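Local structure of alcohol dehydrogenase, zinc-containing (Streptococcus pneumoniae serotype 2, 5YLN) at residues I88-C97 with Y105-F116. The protein probably catalyses the zinc-dependent, NAD+-linked oxidation of alcohols to aldehydes or ketones. Sequence-based numbering, arbitrary orientation.
Sequences ISCVCACGKC and YAHCEDEGGWIF. With ZN (zinc ion), chain F.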
loop_
_atom_site.group_PDB
_atom_site.type_symbol
_atom_site.label_atom_id
_atom_site.label_comp_id
_atom_site.label_asym_id
_atom_site.label_seq_id
_atom_site.Cartn_x
_atom_site.Cartn_y
_atom_site.Cartn_z
ATOM N N ILE A 88 4.250 14.301 26.502
ATOM C CA ILE A 88 4.458 15.112 25.309
ATOM C C ILE A 88 4.664 14.166 24.135
ATOM O O ILE A 88 5.609 13.362 24.126
ATOM C CB ILE A 88 5.647 16.072 25.449
ATOM C CG1 ILE A 88 5.651 16.749 26.828
ATOM C CG2 ILE A 88 5.599 17.121 24.342
ATOM C CD1 ILE A 88 6.938 16.570 27.575
ATOM N N SER A 89 3.781 14.276 23.144
ATOM C CA SER A 89 3.920 13.516 21.911
ATOM C C SER A 89 5.096 14.028 21.084
ATOM O O SER A 89 5.453 15.207 21.135
ATOM C CB SER A 89 2.614 13.606 21.098
ATOM O OG SER A 89 2.808 13.175 19.774
ATOM N N CYS A 90 5.702 13.128 20.307
ATOM C CA CYS A 90 6.787 13.549 19.427
ATOM C C CYS A 90 6.303 14.423 18.277
ATOM O O CYS A 90 7.128 15.063 17.614
ATOM C CB CYS A 90 7.540 12.326 18.882
ATOM S SG CYS A 90 6.546 11.202 17.848
ATOM N N VAL A 91 4.993 14.499 18.053
ATOM C CA VAL A 91 4.402 15.205 16.923
ATOM C C VAL A 91 3.543 16.350 17.443
ATOM O O VAL A 91 2.712 16.144 18.334
ATOM C CB VAL A 91 3.559 14.240 16.064
ATOM C CG1 VAL A 91 2.605 15.016 15.170
ATOM C CG2 VAL A 91 4.474 13.321 15.241
ATOM N N CYS A 92 3.732 17.550 16.881
ATOM C CA CYS A 92 2.886 18.696 17.199
ATOM C C CYS A 92 1.732 18.788 16.211
ATOM O O CYS A 92 1.927 18.616 15.003
ATOM C CB CYS A 92 3.682 19.999 17.144
ATOM S SG CYS A 92 5.187 19.997 18.126
ATOM N N ALA A 93 0.548 19.133 16.722
ATOM C CA ALA A 93 -0.677 19.196 15.927
ATOM C C ALA A 93 -1.408 20.499 16.230
ATOM O O ALA A 93 -1.753 20.762 17.382
ATOM C CB ALA A 93 -1.576 17.987 16.227
ATOM N N CYS A 94 -1.666 21.308 15.198
ATOM C CA CYS A 94 -2.413 22.543 15.412
ATOM C C CYS A 94 -3.910 22.279 15.598
ATOM O O CYS A 94 -4.595 23.111 16.203
ATOM C CB CYS A 94 -2.183 23.515 14.247
ATOM S SG CYS A 94 -3.156 23.125 12.697
ATOM N N GLY A 95 -4.415 21.138 15.108
ATOM C CA GLY A 95 -5.793 20.719 15.266
ATOM C C GLY A 95 -6.781 21.343 14.299
ATOM O O GLY A 95 -7.973 21.025 14.373
ATOM N N LYS A 96 -6.321 22.205 13.383
ATOM C CA LYS A 96 -7.196 23.001 12.535
ATOM C C LYS A 96 -6.894 22.920 11.045
ATOM O O LYS A 96 -7.734 23.349 10.249
ATOM C CB LYS A 96 -7.133 24.486 12.934
ATOM C CG LYS A 96 -7.751 24.855 14.265
ATOM C CD LYS A 96 -7.335 26.287 14.616
ATOM C CE LYS A 96 -8.208 26.904 15.694
ATOM N NZ LYS A 96 -7.692 28.262 16.019
ATOM N N CYS A 97 -5.729 22.431 10.636
ATOM C CA CYS A 97 -5.350 22.539 9.234
ATOM C C CYS A 97 -5.901 21.358 8.430
ATOM O O CYS A 97 -6.551 20.457 8.959
ATOM C CB CYS A 97 -3.835 22.607 9.098
ATOM S SG CYS A 97 -3.081 21.012 9.484
ATOM N N TYR A 105 -1.624 13.980 12.035
ATOM C CA TYR A 105 -0.850 15.026 12.696
ATOM C C TYR A 105 0.596 15.043 12.222
ATOM O O TYR A 105 1.259 16.078 12.337
ATOM C CB TYR A 105 -0.911 14.865 14.220
ATOM C CG TYR A 105 -2.334 14.834 14.773
ATOM C CD1 TYR A 105 -3.336 15.633 14.222
ATOM C CD2 TYR A 105 -2.676 13.987 15.822
ATOM C CE1 TYR A 105 -4.634 15.604 14.705
ATOM C CE2 TYR A 105 -3.981 13.944 16.311
ATOM C CZ TYR A 105 -4.958 14.755 15.753
ATOM O OH TYR A 105 -6.265 14.730 16.231
ATOM N N ALA A 106 1.080 13.919 11.685
ATOM C CA ALA A 106 2.400 13.838 11.082
ATOM C C ALA A 106 2.608 14.878 9.985
ATOM O O ALA A 106 3.762 15.210 9.669
ATOM C CB ALA A 106 2.614 12.421 10.528
ATOM N N HIS A 107 1.529 15.407 9.396
ATOM C CA HIS A 107 1.700 16.356 8.304
ATOM C C HIS A 107 0.947 17.651 8.549
ATOM O O HIS A 107 0.548 18.327 7.603
ATOM C CB HIS A 107 1.314 15.707 6.981
ATOM C CG HIS A 107 2.251 14.602 6.615
ATOM N ND1 HIS A 107 3.483 14.841 6.046
ATOM C CD2 HIS A 107 2.187 13.265 6.826
ATOM C CE1 HIS A 107 4.121 13.697 5.881
ATOM N NE2 HIS A 107 3.352 12.724 6.338
ATOM N N CYS A 108 0.796 18.034 9.821
ATOM C CA CYS A 108 0.218 19.331 10.160
ATOM C C CYS A 108 0.984 20.460 9.463
ATOM O O CYS A 108 2.217 20.474 9.446
ATOM C CB CYS A 108 0.228 19.515 11.684
ATOM S SG CYS A 108 -0.114 21.211 12.211
ATOM N N GLU A 109 0.244 21.412 8.887
ATOM C CA GLU A 109 0.824 22.467 8.050
ATOM C C GLU A 109 1.107 23.769 8.797
ATOM O O GLU A 109 1.498 24.753 8.168
ATOM C CB GLU A 109 -0.093 22.769 6.856
ATOM C CG GLU A 109 -0.404 21.560 5.978
ATOM C CD GLU A 109 -1.289 21.882 4.758
ATOM O OE1 GLU A 109 -0.972 21.396 3.648
ATOM O OE2 GLU A 109 -2.300 22.602 4.906
ATOM N N ASP A 110 0.913 23.812 10.112
ATOM C CA ASP A 110 1.079 25.038 10.896
ATOM C C ASP A 110 1.922 24.697 12.126
ATOM O O ASP A 110 1.368 24.324 13.165
ATOM C CB ASP A 110 -0.281 25.604 11.268
ATOM C CG ASP A 110 -0.189 26.760 12.241
ATOM O OD1 ASP A 110 0.878 27.407 12.300
ATOM O OD2 ASP A 110 -1.187 27.005 12.965
ATOM N N GLU A 111 3.241 24.842 11.998
ATOM C CA GLU A 111 4.225 24.446 13.013
ATOM C C GLU A 111 3.868 23.089 13.618
ATOM O O GLU A 111 3.679 22.934 14.825
ATOM C CB GLU A 111 4.387 25.508 14.117
ATOM C CG GLU A 111 5.766 25.367 14.868
ATOM C CD GLU A 111 6.039 26.406 15.982
ATOM O OE1 GLU A 111 5.118 27.138 16.397
ATOM O OE2 GLU A 111 7.205 26.488 16.449
ATOM N N GLY A 112 3.774 22.090 12.740
ATOM C CA GLY A 112 3.290 20.785 13.131
ATOM C C GLY A 112 4.093 19.673 12.488
ATOM O O GLY A 112 5.019 19.916 11.718
ATOM N N GLY A 113 3.717 18.448 12.828
ATOM C CA GLY A 113 4.447 17.282 12.393
ATOM C C GLY A 113 5.533 16.923 13.386
ATOM O O GLY A 113 5.508 17.317 14.558
ATOM N N TRP A 114 6.518 16.171 12.897
ATOM C CA TRP A 114 7.676 15.833 13.717
ATOM C C TRP A 114 8.663 16.981 13.613
ATOM O O TRP A 114 9.359 17.136 12.606
ATOM C CB TRP A 114 8.303 14.511 13.297
ATOM C CG TRP A 114 9.629 14.342 13.921
ATOM C CD1 TRP A 114 9.940 14.466 15.255
ATOM C CD2 TRP A 114 10.855 14.081 13.247
ATOM N NE1 TRP A 114 11.291 14.274 15.452
ATOM C CE2 TRP A 114 11.876 14.046 14.228
ATOM C CE3 TRP A 114 11.196 13.864 11.913
ATOM C CZ2 TRP A 114 13.200 13.799 13.905
ATOM C CZ3 TRP A 114 12.522 13.635 11.595
ATOM C CH2 TRP A 114 13.502 13.596 12.582
ATOM N N ILE A 115 8.717 17.813 14.647
ATOM C CA ILE A 115 9.621 18.954 14.591
ATOM C C ILE A 115 10.542 18.987 15.812
ATOM O O ILE A 115 11.623 19.590 15.758
ATOM C CB ILE A 115 8.838 20.275 14.431
ATOM C CG1 ILE A 115 7.807 20.449 15.545
ATOM C CG2 ILE A 115 8.180 20.365 13.015
ATOM C CD1 ILE A 115 7.020 21.738 15.410
ATOM N N PHE A 116 10.118 18.359 16.916
ATOM C CA PHE A 116 10.950 18.334 18.128
ATOM C C PHE A 116 12.303 17.683 17.804
ATOM O O PHE A 116 12.321 16.544 17.316
ATOM C CB PHE A 116 10.270 17.572 19.280
ATOM C CG PHE A 116 9.142 18.317 19.968
ATOM C CD1 PHE A 116 9.305 19.618 20.437
ATOM C CD2 PHE A 116 7.928 17.683 20.195
ATOM C CE1 PHE A 116 8.270 20.278 21.087
ATOM C CE2 PHE A 116 6.872 18.333 20.839
ATOM C CZ PHE A 116 7.038 19.635 21.281
HETATM ZN ZN ZN F . -2.449 21.100 11.760
HETATM O O HOH W 1 7.328 17.574 17.144
#
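In Cys94 and Cys97 each SG sits between its own backbone N and carbonyl carbon, whereas the SG of Cys108 extends opposite its backbone N (chi1 167°); these torsions turn all three sulfurs onto one zinc ion. The metal lies 2.3 Å from Cys94 SG and 2.4 Å from Cys108 SG, and Cys97 and Cys100 complete four-thiolate coordination. Backbone N-H groups point at the sulfurs: Cys108 SG accepts from the N of Cys94 and of Asp110, Cys94 SG from Lys96 N, and Cys97 SG takes a nearly straight bond from Glu109 N (3.4 Å, 171°). Such N-H groups probably offset part of the thiolate charge. Cys92 and Gly113 form an antiparallel hydrogen-bonded pair, Cys92 N to Gly113 O at 2.9 Å and Gly113 N to Cys92 O at 2.8 Å. Cys92 SG lies over a face of the Phe116 ring, 4.0 Å from its centroid, and also touches Ile115 CG1. Ala93 CB covers a face of the Tyr105 ring, 3.6 Å from Tyr105 CG. Glu109 OE1 forms a salt bridge with Arg240 of the second subunit, while Trp114 meets His64 of the other zinc site edge-to-face. This is a four-cysteine zinc lobe, consistent with the structural zinc site of many zinc-containing alcohol dehydrogenases.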